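Local coordinates for protein 4-hydroxy-3-methylbut-2-enyl diphosphate reductase (Aquifex aeolicus, PDB 3DNF) that catalyses the last step of the non-mevalonate isoprenoid pathway, reducing HMBPP to isopentenyl and dimethylallyl diphosphate with the help of an iron-sulfur cluster, at residues 267-270 with 271-275. Numbering follows the deposited sequence.
Sequences PDWI and IEQVK
The first turns of the C-terminal helix 268-281 are built by i-to-i+4 pairing between residues 267-270 and 271-275, with Pro267 as the N-cap residue. The series of helical bonds starts loosely: Ile271 N reaches Pro267 O at 3.4 Å, a weak hydrogen bond. It then tightens, with Glu272 N donating to Asp268 O, Gln273 N to Trp269 O and Val274 N to Ile270 O, all at 3.0 to 3.1 Å.

On the flank that faces helix 44-53, the side chains of Trp269 and Gln273 run side by side, pointing the same way. With chi1 of 65°, Trp269 CG sits between its backbone N and carbonyl carbon, which places the ring beside Gln273, whose chain, extended beyond CG, carries the amide to CE3 and CZ3 of the indole. Gln273 OE1 lies at the ring edge, 3.5 Å from Trp269 CZ3, and the amide plane stands perpendicular to the indole. Ile270 CG1 packs over one indole face, offset toward the rim, while Trp269 NE1 is hydrogen-bonded to Glu46. Nearer the sheet, Ile271 lies beside Asp268, its CD1 3.8 Å from Asp268 OD1.

Pro267 lies close to Ser265, a predicted substrate-binding residue, so the helix begins next to the probable diphosphate pocket. Helix 44-53 borders Pro267, Trp269 and Ile270, whereas Ile271 and Val274 pack on strand 257-262 of the parallel sheet, and Ile271 and Glu272 also touch its edge strand 3-6.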
loop_
_atom_site.group_PDB
_atom_site.type_symbol
_atom_site.label_atom_id
_atom_site.label_comp_id
_atom_site.label_asym_id
_atom_site.label_seq_id
_atom_site.Cartn_x
_atom_site.Cartn_y
_atom_site.Cartn_z
ATOM N N PRO B 267 16.856 -14.607 -27.768
ATOM C CA PRO B 267 16.238 -14.239 -29.024
ATOM C C PRO B 267 15.572 -15.466 -29.652
ATOM O O PRO B 267 15.931 -16.614 -29.342
ATOM C CB PRO B 267 17.426 -13.777 -29.876
ATOM C CG PRO B 267 18.581 -14.529 -29.334
ATOM C CD PRO B 267 18.325 -14.654 -27.876
ATOM N N ASP B 268 14.604 -15.202 -30.515
ATOM C CA ASP B 268 13.863 -16.265 -31.196
ATOM C C ASP B 268 14.711 -17.186 -32.055
ATOM O O ASP B 268 14.337 -18.341 -32.264
ATOM C CB ASP B 268 12.777 -15.649 -32.068
ATOM C CG ASP B 268 11.617 -15.103 -31.256
ATOM O OD1 ASP B 268 11.523 -15.427 -30.045
ATOM O OD2 ASP B 268 10.793 -14.362 -31.841
ATOM N N TRP B 269 15.837 -16.700 -32.569
ATOM C CA TRP B 269 16.669 -17.560 -33.415
ATOM C C TRP B 269 17.355 -18.659 -32.615
ATOM O O TRP B 269 17.643 -19.735 -33.156
ATOM C CB TRP B 269 17.685 -16.766 -34.248
ATOM C CG TRP B 269 18.731 -16.055 -33.481
ATOM C CD1 TRP B 269 18.672 -14.769 -33.035
ATOM C CD2 TRP B 269 20.020 -16.556 -33.094
ATOM N NE1 TRP B 269 19.826 -14.438 -32.394
ATOM C CE2 TRP B 269 20.676 -15.510 -32.407
ATOM C CE3 TRP B 269 20.683 -17.779 -33.260
ATOM C CZ2 TRP B 269 21.963 -15.651 -31.880
ATOM C CZ3 TRP B 269 21.958 -17.919 -32.734
ATOM C CH2 TRP B 269 22.591 -16.858 -32.060
ATOM N N ILE B 270 17.621 -18.389 -31.338
ATOM C CA ILE B 270 18.162 -19.427 -30.444
ATOM C C ILE B 270 17.080 -20.468 -30.126
ATOM O O ILE B 270 17.357 -21.662 -30.165
ATOM C CB ILE B 270 18.834 -18.846 -29.171
ATOM C CG1 ILE B 270 20.163 -18.190 -29.557
ATOM C CG2 ILE B 270 19.070 -19.953 -28.108
ATOM C CD1 ILE B 270 20.777 -17.250 -28.502
ATOM N N ILE B 271 15.862 -20.013 -29.820
ATOM C CA ILE B 271 14.727 -20.923 -29.605
ATOM C C ILE B 271 14.466 -21.840 -30.814
ATOM O O ILE B 271 14.154 -23.025 -30.650
ATOM C CB ILE B 271 13.431 -20.158 -29.222
ATOM C CG1 ILE B 271 13.662 -19.252 -28.006
ATOM C CG2 ILE B 271 12.260 -21.133 -28.968
ATOM C CD1 ILE B 271 12.496 -18.275 -27.739
ATOM N N GLU B 272 14.605 -21.299 -32.020
ATOM C CA GLU B 272 14.463 -22.103 -33.246
ATOM C C GLU B 272 15.593 -23.106 -33.424
ATOM O O GLU B 272 15.364 -24.219 -33.908
ATOM C CB GLU B 272 14.340 -21.210 -34.487
ATOM C CG GLU B 272 13.098 -20.304 -34.492
ATOM C CD GLU B 272 11.790 -21.076 -34.289
ATOM O OE1 GLU B 272 11.594 -22.097 -34.973
ATOM O OE2 GLU B 272 10.970 -20.658 -33.438
ATOM N N GLN B 273 16.806 -22.711 -33.036
ATOM C CA GLN B 273 17.963 -23.602 -33.054
ATOM C C GLN B 273 17.714 -24.811 -32.162
ATOM O O GLN B 273 18.011 -25.943 -32.542
ATOM C CB GLN B 273 19.222 -22.875 -32.589
ATOM C CG GLN B 273 19.853 -21.979 -33.639
ATOM C CD GLN B 273 21.279 -21.585 -33.310
ATOM O OE1 GLN B 273 22.015 -21.137 -34.185
ATOM N NE2 GLN B 273 21.676 -21.741 -32.046
ATOM N N VAL B 274 17.161 -24.552 -30.980
ATOM C CA VAL B 274 16.810 -25.599 -30.028
ATOM C C VAL B 274 15.678 -26.502 -30.559
ATOM O O VAL B 274 15.791 -27.736 -30.525
ATOM C CB VAL B 274 16.475 -24.995 -28.641
ATOM C CG1 VAL B 274 15.846 -26.047 -27.702
ATOM C CG2 VAL B 274 17.736 -24.398 -28.026
ATOM N N LYS B 275 14.617 -25.878 -31.073
ATOM C CA LYS B 275 13.471 -26.590 -31.631
ATOM C C LYS B 275 13.874 -27.556 -32.745
ATOM O O LYS B 275 13.464 -28.715 -32.733
ATOM C CB LYS B 275 12.403 -25.607 -32.133
ATOM C CG LYS B 275 11.206 -26.253 -32.829
ATOM C CD LYS B 275 10.179 -25.207 -33.205
ATOM C CE LYS B 275 9.028 -25.836 -33.945
ATOM N NZ LYS B 275 7.764 -25.164 -33.552
#